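Local coordinates for protein salt-tolerant glutaminase (Micrococcus luteus, PDB 3AGD) that probably hydrolyses L-glutamine to L-glutamate and ammonium, as a salt-tolerant member of the glutaminase family, at residues 90-95 and 107-112; 146-151 and 201-206; 236-241 and 254-259; 248-253 and 304-309. All blocks are in the same frame, centred on the assembly; numbering follows the deposited sequence.

Interaction 1: residues 90-95 and 107-112; sequences NPSGEA and RPDNAM
The side chains of Asn90 and Asp109 lie side by side and point the same way. Their flat ends are turned strongly against each other, with amide and carboxylate planes 80° apart, so they do not stack. Asp109 CB comes within 3.3 Å of Asn90 O. The carboxylate also meets Ser92: Asp109 OD2 is 3.3 Å from Ser92 CB. The hydroxyl of Ser92 is engaged within its own segment. With OG opposite the backbone N (chi1 171°), it donates to Gly93 O at 3.0 Å, in the carbonyl plane and on a lone pair. Both segments belong to the long irregular loop between helices 80-84 and 114-123 of the beta-lactamase-like glutaminase fold. That loop leads to Asn114, an L-glutamate-binding residue; Glu94 bonds the backbone N of Asn114 and forms a salt bridge with Arg166. The side chain of Asn110 comes close to the carbonyl of Asn90, beside the backbone of Ser92. Ser92 N is held by Ser240 OG of helix 227-240. Pro91 turns away and packs on Tyr243, a predicted substrate-binding residue, and on Gln248 of the second subunit.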
loop_
_atom_site.group_PDB
_atom_site.type_symbol
_atom_site.label_atom_id
_atom_site.label_comp_id
_atom_site.label_asym_id
_atom_site.label_seq_id
_atom_site.Cartn_x
_atom_site.Cartn_y
_atom_site.Cartn_z
ATOM N N ASN A 90 14.130 -4.220 11.967
ATOM C CA ASN A 90 14.703 -5.274 11.151
ATOM C C ASN A 90 13.786 -6.485 11.068
ATOM O O ASN A 90 13.458 -7.097 12.079
ATOM C CB ASN A 90 16.057 -5.701 11.722
ATOM C CG ASN A 90 16.751 -6.735 10.860
ATOM O OD1 ASN A 90 17.100 -7.821 11.329
ATOM N ND2 ASN A 90 16.959 -6.404 9.592
ATOM N N PRO A 91 13.348 -6.841 9.854
ATOM C CA PRO A 91 12.469 -8.006 9.724
ATOM C C PRO A 91 13.176 -9.285 10.178
ATOM O O PRO A 91 14.361 -9.494 9.893
ATOM C CB PRO A 91 12.103 -8.003 8.238
ATOM C CG PRO A 91 13.227 -7.257 7.592
ATOM C CD PRO A 91 13.523 -6.158 8.562
ATOM N N SER A 92 12.452 -10.136 10.894
ATOM C CA SER A 92 13.040 -11.363 11.407
ATOM C C SER A 92 12.003 -12.385 11.869
ATOM O O SER A 92 10.845 -12.045 12.126
ATOM C CB SER A 92 13.974 -11.012 12.575
ATOM O OG SER A 92 14.427 -12.165 13.262
ATOM N N GLY A 93 12.435 -13.640 11.962
ATOM C CA GLY A 93 11.573 -14.712 12.429
ATOM C C GLY A 93 11.735 -14.804 13.938
ATOM O O GLY A 93 12.529 -14.059 14.513
ATOM N N GLU A 94 11.014 -15.718 14.580
ATOM C CA GLU A 94 11.074 -15.857 16.035
ATOM C C GLU A 94 12.394 -16.412 16.582
ATOM O O GLU A 94 12.765 -16.115 17.718
ATOM C CB GLU A 94 9.891 -16.709 16.512
ATOM C CG GLU A 94 9.735 -16.823 18.027
ATOM C CD GLU A 94 9.758 -15.477 18.734
ATOM O OE1 GLU A 94 9.091 -14.532 18.262
ATOM O OE2 GLU A 94 10.437 -15.368 19.774
ATOM N N ALA A 95 13.106 -17.201 15.781
ATOM C CA ALA A 95 14.385 -17.777 16.208
ATOM C C ALA A 95 15.288 -16.669 16.749
ATOM O O ALA A 95 15.522 -15.668 16.068
ATOM C CB ALA A 95 15.066 -18.479 15.030
ATOM N N ARG A 107 19.273 -3.798 20.496
ATOM C CA ARG A 107 17.822 -3.894 20.522
ATOM C C ARG A 107 17.352 -5.090 19.703
ATOM O O ARG A 107 17.967 -5.435 18.690
ATOM C CB ARG A 107 17.214 -2.611 19.949
ATOM C CG ARG A 107 17.509 -2.423 18.463
ATOM C CD ARG A 107 17.259 -1.000 17.988
ATOM N NE ARG A 107 17.656 -0.850 16.592
ATOM C CZ ARG A 107 17.804 0.316 15.972
ATOM N NH1 ARG A 107 17.588 1.452 16.625
ATOM N NH2 ARG A 107 18.177 0.344 14.698
ATOM N N PRO A 108 16.267 -5.754 20.144
ATOM C CA PRO A 108 15.751 -6.906 19.400
ATOM C C PRO A 108 15.340 -6.414 18.008
ATOM O O PRO A 108 15.086 -5.222 17.824
ATOM C CB PRO A 108 14.567 -7.369 20.253
ATOM C CG PRO A 108 14.124 -6.114 20.949
ATOM C CD PRO A 108 15.436 -5.474 21.328
ATOM N N ASP A 109 15.268 -7.321 17.037
ATOM C CA ASP A 109 14.936 -6.943 15.664
ATOM C C ASP A 109 13.644 -6.167 15.400
ATOM O O ASP A 109 13.659 -5.196 14.638
ATOM C CB ASP A 109 14.994 -8.174 14.757
ATOM C CG ASP A 109 16.425 -8.598 14.449
ATOM O OD1 ASP A 109 17.343 -7.778 14.665
ATOM O OD2 ASP A 109 16.630 -9.739 13.984
ATOM N N ASN A 110 12.527 -6.578 15.989
ATOM C CA ASN A 110 11.279 -5.849 15.762
ATOM C C ASN A 110 10.202 -6.188 16.787
ATOM O O ASN A 110 10.357 -7.119 17.574
ATOM C CB ASN A 110 10.748 -6.106 14.345
ATOM C CG ASN A 110 10.433 -7.564 14.101
ATOM O OD1 ASN A 110 11.198 -8.279 13.455
ATOM N ND2 ASN A 110 9.305 -8.018 14.629
ATOM N N ALA A 111 9.110 -5.429 16.758
ATOM C CA ALA A 111 8.002 -5.591 17.698
ATOM C C ALA A 111 7.126 -6.829 17.528
ATOM O O ALA A 111 6.343 -7.149 18.424
ATOM C CB ALA A 111 7.117 -4.330 17.674
ATOM N N MET A 112 7.252 -7.517 16.396
ATOM C CA MET A 112 6.451 -8.710 16.114
ATOM C C MET A 112 6.987 -9.995 16.745
ATOM O O MET A 112 6.234 -10.946 16.962
ATOM C CB MET A 112 6.315 -8.908 14.601
ATOM C CG MET A 112 5.569 -7.783 13.893
ATOM S SD MET A 112 3.891 -7.531 14.531
ATOM C CE MET A 112 4.108 -6.083 15.546
#

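Interaction 2: residues 146-151 and 201-206; sequences AGRRLS and VKDLAV
Arg148 grips the carboxylate of Asp203 side-on with two nitrogens, one to each oxygen. NE of Arg148 donates to Asp203 OD1 at 3.0 Å, and NH1 of Arg148 donates to Asp203 OD2 at 2.8 Å in a salt bridge. Both oxygens are met on their syn side. The fit is not flat, since the guanidinium and carboxylate planes stand 43° apart. The arginine chain is extended from CG to NE and crosses the aspartate at about a right angle. Each group has a second charged or polar partner. Arg148 NH1 also pairs with Glu59, and Asp203 OD2 also accepts from Thr200 N. That last bond is the N3-to-N-cap half of a capping box at the start of helix 201-212. The contact therefore ties the loop after helix 131-146 to the beginning of helix 201-212, which packs on strand 40-44 of the antiparallel sheet. Gly147, with positive phi, lets the chain turn out of helix 131-146. A water donates to Ala146 O at 2.6 Å and to Asp203 OD1 at 2.7 Å, joining the helix end to the carboxylate. Leu150 CD2 sits 3.7 Å above the guanidinium of Arg148, over its centre. Val206 CG1 approaches Ala146 O at 4.2 Å. From the second subunit, Tyr366 packs on Arg148 and Asp203, while Trp369 packs on Val206.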
loop_
_atom_site.group_PDB
_atom_site.type_symbol
_atom_site.label_atom_id
_atom_site.label_comp_id
_atom_site.label_asym_id
_atom_site.label_seq_id
_atom_site.Cartn_x
_atom_site.Cartn_y
_atom_site.Cartn_z
ATOM N N ALA A 146 -10.977 -1.878 20.260
ATOM C CA ALA A 146 -12.047 -2.861 20.108
ATOM C C ALA A 146 -13.402 -2.193 20.351
ATOM O O ALA A 146 -14.429 -2.667 19.874
ATOM C CB ALA A 146 -11.853 -4.014 21.088
ATOM N N GLY A 147 -13.391 -1.096 21.103
ATOM C CA GLY A 147 -14.622 -0.384 21.390
ATOM C C GLY A 147 -15.336 -0.891 22.631
ATOM O O GLY A 147 -16.482 -0.526 22.877
ATOM N N ARG A 148 -14.675 -1.741 23.410
ATOM C CA ARG A 148 -15.276 -2.268 24.630
ATOM C C ARG A 148 -14.197 -2.744 25.593
ATOM O O ARG A 148 -13.103 -3.121 25.171
ATOM C CB ARG A 148 -16.238 -3.422 24.304
ATOM C CG ARG A 148 -15.567 -4.736 23.925
ATOM C CD ARG A 148 -16.594 -5.765 23.449
ATOM N NE ARG A 148 -15.984 -7.052 23.115
ATOM C CZ ARG A 148 -15.606 -7.965 24.008
ATOM N NH1 ARG A 148 -15.055 -9.101 23.602
ATOM N NH2 ARG A 148 -15.793 -7.753 25.305
ATOM N N ARG A 149 -14.505 -2.712 26.886
ATOM C CA ARG A 149 -13.567 -3.144 27.911
ATOM C C ARG A 149 -13.295 -4.635 27.763
ATOM O O ARG A 149 -14.213 -5.450 27.836
ATOM C CB ARG A 149 -14.136 -2.863 29.305
ATOM C CG ARG A 149 -14.252 -1.387 29.653
ATOM C CD ARG A 149 -14.948 -1.183 30.998
ATOM N NE ARG A 149 -14.845 0.199 31.463
ATOM C CZ ARG A 149 -13.704 0.785 31.819
ATOM N NH1 ARG A 149 -12.562 0.110 31.768
ATOM N NH2 ARG A 149 -13.701 2.050 32.221
ATOM N N LEU A 150 -12.033 -4.988 27.552
ATOM C CA LEU A 150 -11.654 -6.388 27.392
ATOM C C LEU A 150 -11.134 -6.937 28.715
ATOM O O LEU A 150 -10.739 -6.174 29.596
ATOM C CB LEU A 150 -10.573 -6.517 26.320
ATOM C CG LEU A 150 -10.912 -5.957 24.938
ATOM C CD1 LEU A 150 -9.689 -6.053 24.039
ATOM C CD2 LEU A 150 -12.084 -6.722 24.340
ATOM N N SER A 151 -11.132 -8.260 28.848
ATOM C CA SER A 151 -10.655 -8.901 30.069
ATOM C C SER A 151 -9.606 -9.957 29.756
ATOM O O SER A 151 -9.570 -10.506 28.655
ATOM C CB SER A 151 -11.816 -9.566 30.815
ATOM O OG SER A 151 -12.838 -8.633 31.102
ATOM N N VAL A 201 -13.477 -12.782 16.955
ATOM C CA VAL A 201 -13.126 -12.463 15.581
ATOM C C VAL A 201 -13.538 -11.022 15.272
ATOM O O VAL A 201 -12.794 -10.270 14.636
ATOM C CB VAL A 201 -13.862 -13.386 14.608
ATOM C CG1 VAL A 201 -13.608 -12.950 13.193
ATOM C CG2 VAL A 201 -13.411 -14.810 14.806
ATOM N N LYS A 202 -14.732 -10.651 15.728
ATOM C CA LYS A 202 -15.264 -9.314 15.502
ATOM C C LYS A 202 -14.394 -8.246 16.148
ATOM O O LYS A 202 -14.180 -7.182 15.569
ATOM C CB LYS A 202 -16.690 -9.210 16.048
ATOM C CG LYS A 202 -17.721 -10.018 15.271
ATOM C CD LYS A 202 -19.104 -9.851 15.895
ATOM C CE LYS A 202 -20.171 -10.604 15.124
ATOM N NZ LYS A 202 -21.531 -10.421 15.726
ATOM N N ASP A 203 -13.906 -8.519 17.352
ATOM C CA ASP A 203 -13.046 -7.563 18.034
ATOM C C ASP A 203 -11.813 -7.290 17.177
ATOM O O ASP A 203 -11.455 -6.135 16.934
ATOM C CB ASP A 203 -12.594 -8.104 19.392
ATOM C CG ASP A 203 -13.719 -8.178 20.399
ATOM O OD1 ASP A 203 -14.427 -7.164 20.591
ATOM O OD2 ASP A 203 -13.883 -9.251 21.011
ATOM N N LEU A 204 -11.167 -8.360 16.722
ATOM C CA LEU A 204 -9.967 -8.229 15.901
ATOM C C LEU A 204 -10.213 -7.418 14.636
ATOM O O LEU A 204 -9.423 -6.542 14.294
ATOM C CB LEU A 204 -9.419 -9.610 15.519
ATOM C CG LEU A 204 -8.636 -10.367 16.593
ATOM C CD1 LEU A 204 -8.111 -11.667 16.005
ATOM C CD2 LEU A 204 -7.475 -9.509 17.088
ATOM N N ALA A 205 -11.309 -7.714 13.942
ATOM C CA ALA A 205 -11.643 -7.003 12.713
ATOM C C ALA A 205 -11.690 -5.496 12.955
ATOM O O ALA A 205 -11.079 -4.718 12.223
ATOM C CB ALA A 205 -12.993 -7.491 12.175
ATOM N N VAL A 206 -12.408 -5.089 13.994
ATOM C CA VAL A 206 -12.541 -3.675 14.316
ATOM C C VAL A 206 -11.211 -3.066 14.740
ATOM O O VAL A 206 -10.882 -1.944 14.355
ATOM C CB VAL A 206 -13.587 -3.461 15.430
ATOM C CG1 VAL A 206 -13.668 -1.987 15.793
ATOM C CG2 VAL A 206 -14.955 -3.974 14.958
HETATM O O HOH W 1 -15.490 -4.970 19.424
#

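Interaction 3: residues 236-241 and 254-259; sequences VMTSSG and GIPAKS
The ring of Pro256 lies alongside Thr238, and the two side chains point the same way. Thr238 OG1 is 3.2 Å from Pro256 CG. This is packing against a ring carbon; the hydroxyl itself is hydrogen-bonded to Val234 O one turn back in its own helix. The pair joins the last part of helix 227-240 to the residue leading into strand 257-259, an outermost strand of the five-stranded antiparallel sheet in this beta-lactamase-like fold. Met237 reaches the strand. Its bent chain (chi3 70°) brings CE to 3.8 Å from Pro256 O and close to Ala257 CA. Between the two backbones a water accepts from Ala257 N and donates to Met237 O at 2.8 Å. Gly241 comes close as well, and its CA makes a CA-H...O contact of 3.2 Å with Ala257 O. Lys258 and Ser259 are consistent with the K(T/S)G-type motif of this superfamily, and Lys258 touches Ser64, an L-glutamate-binding residue. The lysine chain bends at chi2 and chi4, passing Gly241 O with its CD and returning to its neighbour. NZ of Lys258 donates to Ser259 O at 3.0 Å, in the carbonyl plane. Two waters link Gly241 O with Lys258 NZ, one of them only weakly on the lysine side; that one also accepts from Ser259 N at 2.9 Å.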
loop_
_atom_site.group_PDB
_atom_site.type_symbol
_atom_site.label_atom_id
_atom_site.label_comp_id
_atom_site.label_asym_id
_atom_site.label_seq_id
_atom_site.Cartn_x
_atom_site.Cartn_y
_atom_site.Cartn_z
ATOM N N VAL A 236 5.418 -2.589 10.158
ATOM C CA VAL A 236 6.094 -3.654 10.898
ATOM C C VAL A 236 5.364 -4.996 10.772
ATOM O O VAL A 236 5.999 -6.054 10.731
ATOM C CB VAL A 236 6.244 -3.252 12.379
ATOM C CG1 VAL A 236 6.789 -4.411 13.201
ATOM C CG2 VAL A 236 7.176 -2.054 12.476
ATOM N N MET A 237 4.035 -4.950 10.708
ATOM C CA MET A 237 3.231 -6.160 10.544
ATOM C C MET A 237 3.539 -6.749 9.167
ATOM O O MET A 237 3.712 -7.956 9.005
ATOM C CB MET A 237 1.732 -5.828 10.623
ATOM C CG MET A 237 1.174 -5.639 12.025
ATOM S SD MET A 237 -0.550 -5.049 11.983
ATOM C CE MET A 237 -1.400 -6.508 11.379
ATOM N N THR A 238 3.603 -5.874 8.173
ATOM C CA THR A 238 3.876 -6.283 6.807
ATOM C C THR A 238 5.214 -7.010 6.703
ATOM O O THR A 238 5.286 -8.125 6.191
ATOM C CB THR A 238 3.889 -5.054 5.868
ATOM O OG1 THR A 238 2.626 -4.383 5.947
ATOM C CG2 THR A 238 4.138 -5.477 4.423
ATOM N N SER A 239 6.270 -6.383 7.212
ATOM C CA SER A 239 7.612 -6.960 7.148
ATOM C C SER A 239 7.859 -8.240 7.944
ATOM O O SER A 239 8.574 -9.127 7.474
ATOM C CB SER A 239 8.647 -5.913 7.574
ATOM O OG SER A 239 8.635 -4.807 6.693
ATOM N N SER A 240 7.279 -8.348 9.137
ATOM C CA SER A 240 7.520 -9.529 9.970
ATOM C C SER A 240 6.315 -10.295 10.496
ATOM O O SER A 240 6.469 -11.400 11.025
ATOM C CB SER A 240 8.400 -9.138 11.154
ATOM O OG SER A 240 9.588 -8.526 10.690
ATOM N N GLY A 241 5.125 -9.727 10.357
ATOM C CA GLY A 241 3.940 -10.411 10.850
ATOM C C GLY A 241 3.765 -11.863 10.426
ATOM O O GLY A 241 3.374 -12.708 11.236
ATOM N N GLY A 254 -0.528 -9.973 0.280
ATOM C CA GLY A 254 -0.605 -8.525 0.316
ATOM C C GLY A 254 -1.484 -7.945 1.408
ATOM O O GLY A 254 -1.919 -6.795 1.308
ATOM N N ILE A 255 -1.752 -8.728 2.448
ATOM C CA ILE A 255 -2.581 -8.260 3.555
ATOM C C ILE A 255 -1.800 -8.310 4.865
ATOM O O ILE A 255 -1.589 -9.383 5.427
ATOM C CB ILE A 255 -3.860 -9.120 3.710
ATOM C CG1 ILE A 255 -4.722 -9.008 2.452
ATOM C CG2 ILE A 255 -4.672 -8.641 4.922
ATOM C CD1 ILE A 255 -5.984 -9.864 2.496
ATOM N N PRO A 256 -1.346 -7.147 5.361
ATOM C CA PRO A 256 -0.588 -7.118 6.617
ATOM C C PRO A 256 -1.331 -7.957 7.659
ATOM O O PRO A 256 -2.508 -7.720 7.918
ATOM C CB PRO A 256 -0.563 -5.635 6.961
ATOM C CG PRO A 256 -0.520 -4.977 5.599
ATOM C CD PRO A 256 -1.530 -5.787 4.812
ATOM N N ALA A 257 -0.657 -8.940 8.252
ATOM C CA ALA A 257 -1.327 -9.794 9.226
ATOM C C ALA A 257 -0.456 -10.340 10.345
ATOM O O ALA A 257 0.773 -10.262 10.301
ATOM C CB ALA A 257 -2.003 -10.954 8.504
ATOM N N LYS A 258 -1.121 -10.896 11.353
ATOM C CA LYS A 258 -0.450 -11.501 12.497
ATOM C C LYS A 258 -1.351 -12.573 13.099
ATOM O O LYS A 258 -2.530 -12.328 13.365
ATOM C CB LYS A 258 -0.131 -10.457 13.567
ATOM C CG LYS A 258 0.711 -11.012 14.716
ATOM C CD LYS A 258 2.115 -11.363 14.237
ATOM C CE LYS A 258 2.959 -12.004 15.331
ATOM N NZ LYS A 258 2.633 -13.446 15.519
ATOM N N SER A 259 -0.796 -13.761 13.307
ATOM C CA SER A 259 -1.555 -14.855 13.895
ATOM C C SER A 259 -1.203 -15.020 15.376
ATOM O O SER A 259 -0.188 -14.497 15.849
ATOM C CB SER A 259 -1.258 -16.160 13.151
ATOM O OG SER A 259 -2.051 -17.231 13.647
HETATM O O HOH W 2 2.028 -9.400 7.271
HETATM O O HOH W 3 1.811 -14.707 12.466
HETATM O O HOH W 4 4.848 -14.524 13.445
#

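Interaction 4: residues 248-253 and 304-309; sequences QWLADV and LHLMDG
His305 to Asp308 form a type I beta turn, set against the single-turn helix 249-252 so that His305 meets the carbonyl of Ala251. The imidazole of His305 is used at both nitrogens. NE2 of His305 donates to Ala251 O at 3.3 Å. The oxygen lies in the ring plane, but the donor stands 52° above the carbonyl plane of Ala251. On the other side ND1 of His305 accepts from Met307 N at 2.9 Å, again in the ring plane. These two bonds fix the rotation of the ring and are consistent with a proton on NE2. Beside it lies an apolar patch. Leu250 crosses both Leu306 and Met307 at about a right angle. Leu250 CD2 is 3.9 Å from Leu306 CD2, and the methyl CE of Met307 is 3.8 Å from Leu250 CD2. The short helix has its own ties. Gln248 is its N-cap, with OE1 accepting from Ala251 N at 3.0 Å, and Gln248 N donates to Asp252 OD2. Val253 CG2 lies over one face of Trp249. Ser299 OG of helix 289-301 bonds both Val253 O and Leu304 O. Ser235 of the second subunit packs on Leu250 and His305, and Arg231 of that subunit packs on Met307. In the loop between helix 289-301 and strand 317-323, the arrangement is an N-capped helical turn docked on a type I beta turn at the subunit interface.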
loop_
_atom_site.group_PDB
_atom_site.type_symbol
_atom_site.label_atom_id
_atom_site.label_comp_id
_atom_site.label_asym_id
_atom_site.label_seq_id
_atom_site.Cartn_x
_atom_site.Cartn_y
_atom_site.Cartn_z
ATOM N N GLN A 248 5.862 -16.027 0.207
ATOM C CA GLN A 248 6.237 -14.706 0.708
ATOM C C GLN A 248 4.919 -13.950 0.814
ATOM O O GLN A 248 4.332 -13.565 -0.195
ATOM C CB GLN A 248 7.186 -14.017 -0.270
ATOM C CG GLN A 248 8.163 -13.035 0.370
ATOM C CD GLN A 248 7.616 -11.631 0.480
ATOM O OE1 GLN A 248 6.830 -11.191 -0.360
ATOM N NE2 GLN A 248 8.046 -10.909 1.507
ATOM N N TRP A 249 4.469 -13.750 2.051
ATOM C CA TRP A 249 3.193 -13.111 2.352
ATOM C C TRP A 249 2.839 -11.810 1.638
ATOM O O TRP A 249 1.768 -11.705 1.049
ATOM C CB TRP A 249 3.066 -12.920 3.867
ATOM C CG TRP A 249 1.658 -12.690 4.307
ATOM C CD1 TRP A 249 1.057 -11.489 4.566
ATOM C CD2 TRP A 249 0.662 -13.694 4.532
ATOM N NE1 TRP A 249 -0.251 -11.687 4.943
ATOM C CE2 TRP A 249 -0.519 -13.030 4.931
ATOM C CE3 TRP A 249 0.654 -15.094 4.436
ATOM C CZ2 TRP A 249 -1.698 -13.719 5.235
ATOM C CZ3 TRP A 249 -0.522 -15.778 4.740
ATOM C CH2 TRP A 249 -1.680 -15.088 5.134
ATOM N N LEU A 250 3.718 -10.818 1.694
ATOM C CA LEU A 250 3.436 -9.549 1.037
ATOM C C LEU A 250 3.128 -9.751 -0.447
ATOM O O LEU A 250 2.127 -9.244 -0.952
ATOM C CB LEU A 250 4.616 -8.586 1.222
ATOM C CG LEU A 250 4.594 -7.171 0.623
ATOM C CD1 LEU A 250 5.147 -7.207 -0.775
ATOM C CD2 LEU A 250 3.178 -6.595 0.636
ATOM N N ALA A 251 3.966 -10.514 -1.140
ATOM C CA ALA A 251 3.760 -10.751 -2.570
ATOM C C ALA A 251 2.543 -11.614 -2.892
ATOM O O ALA A 251 1.734 -11.256 -3.751
ATOM C CB ALA A 251 5.011 -11.384 -3.187
ATOM N N ASP A 252 2.411 -12.748 -2.209
ATOM C CA ASP A 252 1.298 -13.656 -2.470
ATOM C C ASP A 252 -0.068 -13.195 -1.969
ATOM O O ASP A 252 -1.071 -13.365 -2.657
ATOM C CB ASP A 252 1.575 -15.043 -1.872
ATOM C CG ASP A 252 2.895 -15.633 -2.325
ATOM O OD1 ASP A 252 3.326 -15.364 -3.464
ATOM O OD2 ASP A 252 3.499 -16.385 -1.536
ATOM N N VAL A 253 -0.110 -12.618 -0.772
ATOM C CA VAL A 253 -1.377 -12.201 -0.181
ATOM C C VAL A 253 -1.559 -10.686 -0.162
ATOM O O VAL A 253 -2.619 -10.174 -0.534
ATOM C CB VAL A 253 -1.503 -12.767 1.262
ATOM C CG1 VAL A 253 -2.927 -12.640 1.761
ATOM C CG2 VAL A 253 -1.069 -14.224 1.282
ATOM N N LEU A 304 -7.745 -8.280 -3.260
ATOM C CA LEU A 304 -7.273 -7.301 -2.297
ATOM C C LEU A 304 -5.755 -7.444 -2.193
ATOM O O LEU A 304 -5.223 -8.555 -2.227
ATOM C CB LEU A 304 -7.925 -7.548 -0.933
ATOM C CG LEU A 304 -9.413 -7.196 -0.845
ATOM C CD1 LEU A 304 -9.999 -7.674 0.471
ATOM C CD2 LEU A 304 -9.575 -5.687 -0.973
ATOM N N HIS A 305 -5.057 -6.323 -2.074
ATOM C CA HIS A 305 -3.612 -6.357 -1.985
ATOM C C HIS A 305 -3.084 -4.976 -1.647
ATOM O O HIS A 305 -3.592 -3.973 -2.135
ATOM C CB HIS A 305 -3.022 -6.822 -3.317
ATOM C CG HIS A 305 -1.600 -7.281 -3.219
ATOM N ND1 HIS A 305 -0.561 -6.426 -2.930
ATOM C CD2 HIS A 305 -1.052 -8.514 -3.342
ATOM C CE1 HIS A 305 0.567 -7.112 -2.875
ATOM N NE2 HIS A 305 0.298 -8.382 -3.122
ATOM N N LEU A 306 -2.057 -4.939 -0.812
ATOM C CA LEU A 306 -1.442 -3.692 -0.388
ATOM C C LEU A 306 -0.940 -2.853 -1.563
ATOM O O LEU A 306 -0.812 -1.639 -1.450
ATOM C CB LEU A 306 -0.269 -3.998 0.549
ATOM C CG LEU A 306 0.423 -2.807 1.209
ATOM C CD1 LEU A 306 -0.544 -2.125 2.170
ATOM C CD2 LEU A 306 1.661 -3.282 1.956
ATOM N N MET A 307 -0.668 -3.503 -2.691
ATOM C CA MET A 307 -0.139 -2.814 -3.864
ATOM C C MET A 307 -1.133 -2.295 -4.903
ATOM O O MET A 307 -0.715 -1.801 -5.952
ATOM C CB MET A 307 0.875 -3.716 -4.580
ATOM C CG MET A 307 2.026 -4.198 -3.714
ATOM S SD MET A 307 2.998 -2.848 -3.042
ATOM C CE MET A 307 3.651 -3.593 -1.572
ATOM N N ASP A 308 -2.434 -2.397 -4.663
ATOM C CA ASP A 308 -3.340 -1.884 -5.689
ATOM C C ASP A 308 -3.508 -0.377 -5.622
ATOM O O ASP A 308 -3.406 0.230 -4.554
ATOM C CB ASP A 308 -4.696 -2.580 -5.642
ATOM C CG ASP A 308 -5.244 -2.694 -4.257
ATOM O OD1 ASP A 308 -6.017 -3.651 -4.003
ATOM O OD2 ASP A 308 -4.905 -1.825 -3.428
ATOM N N GLY A 309 -3.741 0.224 -6.783
ATOM C CA GLY A 309 -3.888 1.667 -6.860
ATOM C C GLY A 309 -5.294 2.182 -6.640
ATOM O O GLY A 309 -5.796 2.981 -7.426
#

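In the fold
Interaction 1 comes first along the chain and closes a short irregular loop ahead of helix 114-123. Interaction 2 follows in series. It closes a longer, mostly helical excursion and joins the loop after helix 131-146 to helix 201-212. Interactions 3 and 4 cross, since their segments alternate: 236-241, 248-253, 254-259, 304-309. They touch through Trp249 NE1 with Ile255 O and Gly254 O with Leu306 N. Together they bind helix 227-240, helix 249-252, an outer strand of the antiparallel sheet and the turn after helix 289-301. Interactions 1 and 3 meet at Ser240. Interaction 2 stands apart, its centre about 19 Å from that of interaction 3.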